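Local structure of phytanoyl-CoA dioxygenase (Streptomyces malaysiense, 6ZYL) at residues 50-55 with 87-92; 58-63 with 72-77. The protein catalyses the beta-hydroxylation of thioholgamide as the non-heme monooxygenase ThoJ, probably using iron and 2-oxoglutarate. All blocks are in the same frame, centred on the assembly; numbering follows the deposited sequence.

Interaction 1 of 2, residues 50-55 with 87-92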
loop_
_atom_site.group_PDB
_atom_site.type_symbol
_atom_site.label_atom_id
_atom_site.label_comp_id
_atom_site.label_asym_id
_atom_site.label_seq_id
_atom_site.Cartn_x
_atom_site.Cartn_y
_atom_site.Cartn_z
ATOM N N GLU A 50 14.189 11.142 2.220
ATOM C CA GLU A 50 14.743 11.286 3.561
ATOM C C GLU A 50 13.886 12.213 4.413
ATOM O O GLU A 50 13.661 11.943 5.599
ATOM C CB GLU A 50 16.182 11.803 3.484
ATOM C CG GLU A 50 16.832 12.004 4.847
ATOM C CD GLU A 50 18.299 12.396 4.763
ATOM O OE1 GLU A 50 18.909 12.235 3.684
ATOM O OE2 GLU A 50 18.842 12.868 5.783
ATOM N N GLN A 51 13.403 13.314 3.832
ATOM C CA GLN A 51 12.542 14.225 4.579
ATOM C C GLN A 51 11.234 13.540 4.959
ATOM O O GLN A 51 10.780 13.633 6.106
ATOM C CB GLN A 51 12.275 15.487 3.755
ATOM C CG GLN A 51 11.411 16.527 4.451
ATOM C CD GLN A 51 11.940 16.918 5.820
ATOM O OE1 GLN A 51 13.144 16.875 6.075
ATOM N NE2 GLN A 51 11.035 17.307 6.709
ATOM N N ALA A 52 10.620 12.834 4.007
ATOM C CA ALA A 52 9.407 12.084 4.312
ATOM C C ALA A 52 9.659 11.054 5.407
ATOM O O ALA A 52 8.827 10.872 6.303
ATOM C CB ALA A 52 8.879 11.406 3.048
ATOM N N LEU A 53 10.802 10.368 5.351
ATOM C CA LEU A 53 11.118 9.390 6.386
ATOM C C LEU A 53 11.221 10.055 7.752
ATOM O O LEU A 53 10.741 9.511 8.753
ATOM C CB LEU A 53 12.419 8.665 6.043
ATOM C CG LEU A 53 12.906 7.637 7.065
ATOM C CD1 LEU A 53 11.877 6.536 7.259
ATOM C CD2 LEU A 53 14.248 7.051 6.639
ATOM N N ALA A 54 11.846 11.233 7.814
ATOM C CA ALA A 54 11.938 11.953 9.080
ATOM C C ALA A 54 10.554 12.327 9.597
ATOM O O ALA A 54 10.269 12.187 10.793
ATOM C CB ALA A 54 12.802 13.202 8.914
ATOM N N GLU A 55 9.680 12.806 8.710
ATOM C CA GLU A 55 8.325 13.156 9.121
ATOM C C GLU A 55 7.537 11.917 9.529
ATOM O O GLU A 55 6.731 11.968 10.465
ATOM C CB GLU A 55 7.620 13.901 7.987
ATOM C CG GLU A 55 8.294 15.213 7.624
ATOM C CD GLU A 55 7.690 15.875 6.401
ATOM O OE1 GLU A 55 6.639 15.404 5.920
ATOM O OE2 GLU A 55 8.271 16.871 5.921
ATOM N N ASP A 87 -0.454 12.338 3.427
ATOM C CA ASP A 87 -1.323 13.054 2.501
ATOM C C ASP A 87 -0.534 13.580 1.309
ATOM O O ASP A 87 -1.005 13.521 0.167
ATOM C CB ASP A 87 -2.025 14.202 3.226
ATOM C CG ASP A 87 -2.682 15.183 2.270
ATOM O OD1 ASP A 87 -3.818 14.913 1.827
ATOM O OD2 ASP A 87 -2.059 16.221 1.960
ATOM N N ARG A 88 0.674 14.090 1.555
ATOM C CA ARG A 88 1.465 14.674 0.476
ATOM C C ARG A 88 1.885 13.619 -0.539
ATOM O O ARG A 88 1.835 13.863 -1.750
ATOM C CB ARG A 88 2.691 15.380 1.056
ATOM C CG ARG A 88 3.516 16.153 0.038
ATOM C CD ARG A 88 4.679 16.890 0.706
ATOM N NE ARG A 88 5.664 15.979 1.284
ATOM C CZ ARG A 88 5.860 15.810 2.587
ATOM N NH1 ARG A 88 5.142 16.495 3.470
ATOM N NH2 ARG A 88 6.781 14.956 3.013
ATOM N N ILE A 89 2.289 12.437 -0.072
ATOM C CA ILE A 89 2.818 11.428 -0.986
ATOM C C ILE A 89 1.712 10.877 -1.879
ATOM O O ILE A 89 1.889 10.738 -3.094
ATOM C CB ILE A 89 3.526 10.308 -0.203
ATOM C CG1 ILE A 89 4.788 10.862 0.465
ATOM C CG2 ILE A 89 3.874 9.155 -1.128
ATOM C CD1 ILE A 89 5.580 9.848 1.261
ATOM N N VAL A 90 0.555 10.549 -1.295
ATOM C CA VAL A 90 -0.499 9.938 -2.099
ATOM C C VAL A 90 -1.050 10.909 -3.135
ATOM O O VAL A 90 -1.723 10.484 -4.083
ATOM C CB VAL A 90 -1.645 9.394 -1.222
ATOM C CG1 VAL A 90 -1.099 8.476 -0.134
ATOM C CG2 VAL A 90 -2.461 10.532 -0.619
ATOM N N HIS A 91 -0.788 12.205 -2.985
ATOM C CA HIS A 91 -1.189 13.201 -3.971
ATOM C C HIS A 91 -0.041 13.630 -4.877
ATOM O O HIS A 91 -0.225 14.530 -5.702
ATOM C CB HIS A 91 -1.776 14.432 -3.271
ATOM C CG HIS A 91 -3.128 14.197 -2.668
ATOM N ND1 HIS A 91 -3.297 13.684 -1.400
ATOM C CD2 HIS A 91 -4.372 14.400 -3.161
ATOM C CE1 HIS A 91 -4.589 13.583 -1.138
ATOM N NE2 HIS A 91 -5.262 14.009 -2.190
ATOM N N HIS A 92 1.125 13.008 -4.752
ATOM C CA HIS A 92 2.281 13.421 -5.534
ATOM C C HIS A 92 1.999 13.245 -7.023
ATOM O O HIS A 92 1.586 12.156 -7.447
ATOM C CB HIS A 92 3.507 12.606 -5.131
ATOM C CG HIS A 92 4.797 13.181 -5.620
ATOM N ND1 HIS A 92 5.202 13.081 -6.933
ATOM C CD2 HIS A 92 5.767 13.871 -4.976
ATOM C CE1 HIS A 92 6.369 13.683 -7.076
ATOM N NE2 HIS A 92 6.733 14.170 -5.903
#
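R88 reaches across from helix 84-90 and lays the end of its guanidinium against A52 and E55 of helix 46-66. Its NH2 sits 4.1 Å from A52 CB, and both terminal nitrogens turn to the same carboxylate oxygen: E55 OE1 is 2.9 Å from R88 NH2 and 3.1 Å from R88 NH1. The grip is end-on, a forked salt bridge in which one oxygen takes two N-H groups. That oxygen lies in the guanidinium plane, at its edge, yet the carboxylate is turned nearly square to it, the two planes being 86° apart. NH1 uses the syn lone pair, while NH2 comes in from above the carboxylate plane. The R88 chain runs out extended until it bends at chi3 (66°), which turns the edge of the guanidinium, NH1 and NH2, toward E55.

The other oxygen is held from within its own helix. Q51, one turn earlier, donates from NE2 to E55 OE2 at 2.9 Å, nearly straight (165°) and on the anti side. With both oxygens engaged, the rotation of the carboxylate is well defined.

Beneath this polar clasp, A52 and I89 make the apolar part of the contact. I89 extends CD1 to within 4.1 Å of A52 CB, and both residues are buried. At the end of helix 84-90, H91 folds back so that ND1 donates to D87 O at 2.8 Å, while the H92 side chain caps the N of A94 at the start of helix 93-103. I89 and V90 rest on F232 of strand 229-237, and L53 on F230. Helices packed on the large sheet in this way fit the double-stranded beta-helix (jelly-roll) fold of the phytanoyl-CoA dioxygenase family.

Interaction 2 of 2, residues 58-63 with 72-77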
loop_
_atom_site.group_PDB
_atom_site.type_symbol
_atom_site.label_atom_id
_atom_site.label_comp_id
_atom_site.label_asym_id
_atom_site.label_seq_id
_atom_site.Cartn_x
_atom_site.Cartn_y
_atom_site.Cartn_z
ATOM N N THR A 58 8.681 11.052 13.036
ATOM C CA THR A 58 8.113 12.004 13.936
ATOM C C THR A 58 6.644 11.639 14.208
ATOM O O THR A 58 6.217 11.649 15.295
ATOM C CB THR A 58 8.235 13.437 13.400
ATOM O OG1 THR A 58 9.586 13.837 13.420
ATOM C CG2 THR A 58 7.450 14.386 14.233
ATOM N N TYR A 59 5.918 11.272 13.183
ATOM C CA TYR A 59 4.548 10.877 13.305
ATOM C C TYR A 59 4.379 9.615 14.168
ATOM O O TYR A 59 3.535 9.573 14.980
ATOM C CB TYR A 59 3.968 10.685 11.912
ATOM C CG TYR A 59 2.856 9.713 11.804
ATOM C CD1 TYR A 59 1.552 10.099 12.033
ATOM C CD2 TYR A 59 3.084 8.431 11.469
ATOM C CE1 TYR A 59 0.534 9.228 11.942
ATOM C CE2 TYR A 59 2.069 7.551 11.356
ATOM C CZ TYR A 59 0.797 7.956 11.605
ATOM O OH TYR A 59 -0.160 7.083 11.516
ATOM N N LEU A 60 5.236 8.637 13.980
ATOM C CA LEU A 60 5.161 7.417 14.712
ATOM C C LEU A 60 5.382 7.659 16.201
ATOM O O LEU A 60 4.719 7.099 16.990
ATOM C CB LEU A 60 6.138 6.393 14.177
ATOM C CG LEU A 60 5.814 5.738 12.843
ATOM C CD1 LEU A 60 6.948 4.916 12.319
ATOM C CD2 LEU A 60 4.540 4.943 12.873
ATOM N N ARG A 61 6.335 8.504 16.537
ATOM C CA ARG A 61 6.598 8.839 17.918
ATOM C C ARG A 61 5.402 9.561 18.538
ATOM O O ARG A 61 5.021 9.263 19.600
ATOM C CB ARG A 61 7.848 9.712 18.092
ATOM C CG ARG A 61 9.165 9.022 17.840
ATOM C CD ARG A 61 10.364 9.857 18.217
ATOM N NE ARG A 61 10.567 11.004 17.377
ATOM C CZ ARG A 61 11.215 10.997 16.223
ATOM N NH1 ARG A 61 11.780 9.919 15.752
ATOM N NH2 ARG A 61 11.323 12.097 15.568
ATOM N N ALA A 62 4.821 10.480 17.819
ATOM C CA ALA A 62 3.709 11.228 18.304
ATOM C C ALA A 62 2.483 10.382 18.590
ATOM O O ALA A 62 1.941 10.480 19.635
ATOM C CB ALA A 62 3.360 12.303 17.313
ATOM N N VAL A 63 2.101 9.505 17.684
ATOM C CA VAL A 63 0.931 8.666 17.926
ATOM C C VAL A 63 1.223 7.643 19.013
ATOM O O VAL A 63 0.332 7.284 19.793
ATOM C CB VAL A 63 0.464 7.986 16.625
ATOM C CG1 VAL A 63 0.128 9.033 15.572
ATOM C CG2 VAL A 63 1.516 7.015 16.113
ATOM N N ARG A 72 -2.817 2.370 17.885
ATOM C CA ARG A 72 -3.170 1.032 17.424
ATOM C C ARG A 72 -3.204 0.960 15.902
ATOM O O ARG A 72 -2.825 -0.059 15.314
ATOM C CB ARG A 72 -4.518 0.618 18.012
ATOM C CG ARG A 72 -5.031 -0.708 17.484
ATOM C CD ARG A 72 -6.127 -1.302 18.370
ATOM N NE ARG A 72 -6.630 -2.542 17.784
ATOM C CZ ARG A 72 -6.073 -3.736 17.966
ATOM N NH1 ARG A 72 -4.999 -3.863 18.735
ATOM N NH2 ARG A 72 -6.594 -4.807 17.379
ATOM N N TYR A 73 -3.649 2.030 15.247
ATOM C CA TYR A 73 -3.770 2.083 13.795
ATOM C C TYR A 73 -2.750 3.044 13.194
ATOM O O TYR A 73 -3.015 3.730 12.204
ATOM C CB TYR A 73 -5.193 2.467 13.402
ATOM C CG TYR A 73 -6.195 1.399 13.773
ATOM C CD1 TYR A 73 -6.387 0.293 12.958
ATOM C CD2 TYR A 73 -6.931 1.483 14.949
ATOM C CE1 TYR A 73 -7.292 -0.694 13.293
ATOM C CE2 TYR A 73 -7.841 0.497 15.294
ATOM C CZ TYR A 73 -8.014 -0.589 14.461
ATOM O OH TYR A 73 -8.913 -1.574 14.791
ATOM N N ALA A 74 -1.556 3.081 13.785
ATOM C CA ALA A 74 -0.523 3.992 13.311
ATOM C C ALA A 74 -0.044 3.630 11.911
ATOM O O ALA A 74 0.296 4.524 11.128
ATOM C CB ALA A 74 0.657 3.995 14.284
ATOM N N ALA A 75 -0.022 2.343 11.570
ATOM C CA ALA A 75 0.595 1.872 10.338
ATOM C C ALA A 75 -0.411 1.498 9.258
ATOM O O ALA A 75 -0.002 1.110 8.159
ATOM C CB ALA A 75 1.491 0.663 10.632
ATOM N N PHE A 76 -1.705 1.596 9.538
ATOM C CA PHE A 76 -2.737 1.203 8.586
ATOM C C PHE A 76 -4.104 1.564 9.163
ATOM O O PHE A 76 -4.228 1.700 10.381
ATOM C CB PHE A 76 -2.679 -0.297 8.311
ATOM C CG PHE A 76 -3.256 -1.125 9.422
ATOM C CD1 PHE A 76 -2.498 -1.417 10.540
ATOM C CD2 PHE A 76 -4.560 -1.594 9.359
ATOM C CE1 PHE A 76 -3.018 -2.169 11.572
ATOM C CE2 PHE A 76 -5.089 -2.347 10.391
ATOM C CZ PHE A 76 -4.315 -2.635 11.499
ATOM N N PRO A 77 -5.154 1.724 8.346
ATOM C CA PRO A 77 -5.151 1.710 6.882
ATOM C C PRO A 77 -5.419 3.075 6.264
ATOM O O PRO A 77 -5.681 3.160 5.060
ATOM C CB PRO A 77 -6.292 0.745 6.556
ATOM C CG PRO A 77 -7.309 1.021 7.679
ATOM C CD PRO A 77 -6.524 1.583 8.878
HETATM O O HOH W 1 -2.890 6.576 10.913
#
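Helical backbone faces irregular backbone here: residues 58-63 are a run of helix 46-66, whereas the chain leaves helical geometry at Y73 and continues as a loop to P77, which follows a cis peptide bond. The closest approach of the two backbones is between V63 and A74, whose CA atoms are 6.7 Å apart.

A74 is the loop residue met by all three helix side chains. Y59 sends its hydroxyl to the backbone: OH donates to A74 O at 2.6 Å, a short bond lying in the carbonyl plane and on a lone pair, with a C=O...donor angle of 124°. The carbonyl oxygen approaches the ring at its edge, in plane. CG of Y59 is broadly anti to the backbone N (chi1 152°), and the side chain carries the hydroxyl across to the loop. Y59 OH in turn accepts from a water at 2.8 Å, and that water donates to Y73 O at 3.1 Å. The tyrosine thus ties two successive loop carbonyls, one directly and one through water.

The methyl of A74 supplies the apolar half. V63 CG2 lies 3.6 Å from A74 CB, and L60 brings CD2 to 4.2 Å from A74 CB.

The Y59 ring packs edge-to-face with W85 of helix 84-90, and V63 touches F271. L60 leans on L114 and I116 of strand 107-117, to which the loop is also joined by backbone hydrogen bonds, A75 with L114 and P77 with T112, while Y73 and F76 pack on Q287 of helix 273-295.

Helix 46-66 serves both contacts. Residues 50-55 meet the end of helix 84-90 in interaction 1; a little further along, residues 58-63 meet the loop 72-77 in interaction 2. The two centres are about 14 Å apart, and the segments follow each other along one helix, where T58 OG1 hydrogen-bonds A54 O. Between them they bring two later parts of the chain against that helix. W85, the edge-to-face partner of Y59, sits on the same helix 84-90 as R88. The centres of interactions 1 and 2 lie about 14 and 15 Å from the centre of the chain. In this apo structure neither contact includes a metal or ligand; both join helices and a loop to the large sheet.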